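Local coordinates for protein putative NADH-flavin reductase (Streptococcus pneumoniae TIGR4, PDB 4R01) that is a putative NADH-flavin reductase with an NAD(P)-binding Rossmann fold, probably passing hydride from a nicotinamide dinucleotide to flavin, at residues T111-L114 and L115-P118; P118-E122 and E123-L127. One frame throughout, in Å; residues are numbered along the deposited sequence.

Contact 1 (T111-L114 and L115-P118); sequences TTRL and LDTP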
# COMPACT_ATOMS: atom_id res chain seq x y z
N THR A 111 -18.62 -0.81 -6.59
CA THR A 111 -18.69 -2.02 -7.40
C THR A 111 -17.86 -3.14 -6.79
O THR A 111 -18.22 -4.31 -6.87
CB THR A 111 -18.21 -1.76 -8.84
OG1 THR A 111 -16.84 -1.36 -8.82
CG2 THR A 111 -19.05 -0.68 -9.50
N THR A 112 -16.74 -2.76 -6.17
CA THR A 112 -15.82 -3.73 -5.60
C THR A 112 -15.63 -3.48 -4.10
O THR A 112 -15.58 -2.34 -3.64
CB THR A 112 -14.44 -3.67 -6.31
OG1 THR A 112 -14.62 -3.93 -7.70
CG2 THR A 112 -13.48 -4.69 -5.72
N ARG A 113 -15.49 -4.55 -3.35
CA ARG A 113 -15.31 -4.51 -1.93
C ARG A 113 -13.97 -5.07 -1.55
O ARG A 113 -13.43 -5.83 -2.27
CB ARG A 113 -16.42 -5.27 -1.24
CG ARG A 113 -17.76 -4.61 -1.43
CD ARG A 113 -18.93 -5.42 -0.93
NE ARG A 113 -18.81 -6.82 -1.23
CZ ARG A 113 -19.74 -7.71 -0.94
NH1 ARG A 113 -20.83 -7.33 -0.32
NH2 ARG A 113 -19.58 -8.96 -1.24
N LEU A 114 -13.47 -4.74 -0.37
CA LEU A 114 -12.10 -5.03 0.05
C LEU A 114 -11.82 -6.49 -0.01
O LEU A 114 -10.74 -6.92 -0.30
CB LEU A 114 -11.88 -4.58 1.48
CG LEU A 114 -11.21 -3.26 1.68
CD1 LEU A 114 -11.89 -2.25 0.82
CD2 LEU A 114 -11.35 -2.85 3.12
N LEU A 115 -12.86 -7.24 0.23
CA LEU A 115 -12.88 -8.65 0.20
C LEU A 115 -12.45 -9.18 -1.16
O LEU A 115 -11.86 -10.23 -1.27
CB LEU A 115 -14.33 -8.99 0.32
CG LEU A 115 -14.87 -10.17 1.04
CD1 LEU A 115 -15.47 -10.96 -0.06
CD2 LEU A 115 -13.74 -10.93 1.66
N ASP A 116 -12.81 -8.46 -2.20
CA ASP A 116 -12.63 -8.89 -3.56
C ASP A 116 -11.32 -8.54 -4.24
O ASP A 116 -11.13 -8.93 -5.33
CB ASP A 116 -13.76 -8.32 -4.41
CG ASP A 116 -15.11 -8.75 -3.95
OD1 ASP A 116 -15.27 -9.92 -3.61
OD2 ASP A 116 -16.01 -7.90 -3.96
N THR A 117 -10.45 -7.81 -3.59
CA THR A 117 -9.17 -7.37 -4.12
C THR A 117 -8.19 -8.54 -4.23
O THR A 117 -8.23 -9.46 -3.42
CB THR A 117 -8.56 -6.25 -3.26
OG1 THR A 117 -8.25 -6.77 -1.95
CG2 THR A 117 -9.53 -5.10 -3.13
N PRO A 118 -7.31 -8.51 -5.24
CA PRO A 118 -6.35 -9.58 -5.48
C PRO A 118 -5.41 -9.85 -4.30
O PRO A 118 -4.93 -10.97 -4.16
CB PRO A 118 -5.55 -9.08 -6.69
CG PRO A 118 -6.49 -8.15 -7.38
CD PRO A 118 -7.26 -7.48 -6.29
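Backbone hydrogen bonds draw Arg113 and Asp116 together: Asp116 N donates to Arg113 O over 2.7 Å, the i to i+3 bond of a short 3-10 turn. One residue on, Leu114 O is gripped twice by Thr117. The hydroxyl OG1 lies 3.0 Å from Leu114 O and only 18° off its carbonyl plane, while Thr117 N adds a weak bond of 3.4 Å to the same oxygen. With chi1 of Thr117 at 65°, OG1 sits between the backbone N and the carbonyl carbon, which points the hydroxyl at Leu114 O.

Among the charged groups the grip is looser. Asp116 OD2 takes a weak bond from Arg113 N, closing the turn from the side-chain end, and lies at the edge of the Arg113 guanidinium, near its plane. The 4.1 Å from OD2 to Arg113 NE is too long for a salt bridge; the guanidinium instead pairs through NH1 with Asp136. Apolar contact is slight, Thr112 CG2 meeting Asp116 CB at 3.9 Å, while Thr112 OG1 is hydrogen-bonded to OG1 of Thr112 of a second subunit.

The turn lies in the loop between strand 94-98 and helix 125-138. Leu115 packs on Ala128 and Lys129 of that helix and Arg113 on Ala132, whereas Leu114 touches Ile106 and Phe172 in neighbouring loops.

Contact 2 (P118-E122 and E123-L127); sequences PDFPE and EFKPL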
# COMPACT_ATOMS: atom_id res chain seq x y z
N PRO A 118 -7.31 -8.51 -5.24
CA PRO A 118 -6.35 -9.58 -5.48
C PRO A 118 -5.41 -9.85 -4.30
O PRO A 118 -4.93 -10.97 -4.16
CB PRO A 118 -5.55 -9.08 -6.69
CG PRO A 118 -6.49 -8.15 -7.38
CD PRO A 118 -7.26 -7.48 -6.29
N ASP A 119 -5.17 -8.85 -3.47
CA ASP A 119 -4.21 -8.99 -2.37
C ASP A 119 -4.85 -9.34 -1.03
O ASP A 119 -4.14 -9.51 -0.04
CB ASP A 119 -3.39 -7.71 -2.22
CG ASP A 119 -2.08 -7.77 -2.98
OD1 ASP A 119 -1.16 -8.47 -2.52
OD2 ASP A 119 -1.98 -7.11 -4.04
N PHE A 120 -6.17 -9.45 -0.99
CA PHE A 120 -6.85 -9.80 0.25
C PHE A 120 -6.45 -11.22 0.68
O PHE A 120 -6.69 -12.18 -0.05
CB PHE A 120 -8.37 -9.70 0.11
CG PHE A 120 -9.10 -9.68 1.42
CD1 PHE A 120 -9.53 -10.86 2.01
CD2 PHE A 120 -9.34 -8.48 2.08
CE1 PHE A 120 -10.20 -10.84 3.22
CE2 PHE A 120 -10.00 -8.46 3.29
CZ PHE A 120 -10.43 -9.64 3.87
N PRO A 121 -5.84 -11.34 1.86
CA PRO A 121 -5.24 -12.59 2.36
C PRO A 121 -6.23 -13.75 2.43
O PRO A 121 -7.33 -13.58 2.94
CB PRO A 121 -4.74 -12.21 3.75
CG PRO A 121 -5.51 -11.00 4.13
CD PRO A 121 -5.74 -10.26 2.86
N GLU A 122 -5.81 -14.90 1.91
CA GLU A 122 -6.65 -16.09 1.85
C GLU A 122 -7.25 -16.48 3.20
O GLU A 122 -8.43 -16.82 3.28
CB GLU A 122 -5.85 -17.27 1.29
CG GLU A 122 -5.99 -17.48 -0.21
CD GLU A 122 -7.42 -17.74 -0.62
OE1 GLU A 122 -8.16 -18.39 0.15
OE2 GLU A 122 -7.81 -17.31 -1.73
N GLU A 123 -6.43 -16.43 4.25
CA GLU A 123 -6.85 -16.88 5.57
C GLU A 123 -7.95 -16.01 6.18
O GLU A 123 -8.61 -16.41 7.14
CB GLU A 123 -5.65 -16.93 6.52
CG GLU A 123 -4.51 -17.83 6.05
CD GLU A 123 -3.52 -17.10 5.15
OE1 GLU A 123 -3.76 -15.93 4.82
OE2 GLU A 123 -2.49 -17.71 4.79
N PHE A 124 -8.15 -14.82 5.62
CA PHE A 124 -9.18 -13.92 6.13
C PHE A 124 -10.49 -14.12 5.40
O PHE A 124 -11.56 -13.78 5.91
CB PHE A 124 -8.73 -12.46 6.02
CG PHE A 124 -7.69 -12.05 7.02
CD1 PHE A 124 -7.14 -12.98 7.89
CD2 PHE A 124 -7.26 -10.74 7.09
CE1 PHE A 124 -6.18 -12.61 8.81
CE2 PHE A 124 -6.30 -10.36 8.01
CZ PHE A 124 -5.76 -11.30 8.87
N LYS A 125 -10.40 -14.67 4.19
CA LYS A 125 -11.56 -14.81 3.31
C LYS A 125 -12.75 -15.59 3.90
O LYS A 125 -13.89 -15.17 3.69
CB LYS A 125 -11.13 -15.47 2.00
CG LYS A 125 -10.22 -14.60 1.17
CD LYS A 125 -9.93 -15.23 -0.18
CE LYS A 125 -9.15 -14.27 -1.07
NZ LYS A 125 -8.76 -14.92 -2.35
N PRO A 126 -12.52 -16.70 4.62
CA PRO A 126 -13.69 -17.41 5.15
C PRO A 126 -14.55 -16.57 6.10
O PRO A 126 -15.77 -16.55 5.94
CB PRO A 126 -13.07 -18.60 5.89
CG PRO A 126 -11.80 -18.85 5.18
CD PRO A 126 -11.28 -17.48 4.84
N LEU A 127 -13.94 -15.89 7.06
CA LEU A 127 -14.69 -15.04 7.97
C LEU A 127 -15.27 -13.83 7.23
O LEU A 127 -16.44 -13.49 7.41
CB LEU A 127 -13.82 -14.56 9.13
CG LEU A 127 -14.48 -13.56 10.08
CD1 LEU A 127 -15.75 -14.15 10.69
CD2 LEU A 127 -13.51 -13.12 11.17
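Phe120 and Phe124 form the closely packed side of this contact together with Pro121. The two aromatic side chains cross at about a right angle, and CE1 of Phe120 meets CB of Phe124 at 3.6 Å. Phe120 CG is anti to its backbone N (chi1 -164°), which carries the ring against Phe124 CB, with Lys125 N in plane at its edge. One face of the ring is covered by CD of Pro121, offset toward the rim, and CG of Lys125 also comes to the ring edge, near its plane. Pro121 presses CG against Phe124 CD2 at 3.4 Å, so the proline ring touches both phenylalanines.

The backbone here makes the turn that leads into helix 125-138, one of the helices flanking the central sheet of the Rossmann fold. Phe124 N donates to Pro121 O over 3.1 Å, and Lys125 N to Glu122 O over an equal length. Lys125 N makes a further, weak bond with Pro121 O.

Toward solvent the contact is polar and more open. The chi2 bend of Glu122 (-60°) folds its carboxylate back to Lys125, and OE2 forms a salt bridge of 2.6 Å with Lys125 NZ, which arrives from above the carboxylate plane. The lysine chain runs past Phe120 in the opposite direction and brings CE to 3.4 Å from Phe120 O. Glu123, also exposed, swings its carboxylate back toward Pro121, where OE1 is 4.0 Å from CB. Tyr69 of a third subunit packs against both Glu123 and Phe124.

Contacts 1 and 2 are successive turns of one connection and share Pro118, at which the first ends and the second begins; their centres lie 10 Å apart. Phe120 joins them by folding back onto the earlier turn, with its CD2 3.2 Å from Leu114 O and its CB 3.8 Å from Leu115 O. The centres of contacts 1 and 2 lie about 21 and 20 Å from the centre of the chain, on the same side of it, and both contacts lie at interfaces between subunits of the assembly. A second subunit reaches each of them, and a third meets Leu114 in contact 1 and lies against much of contact 2.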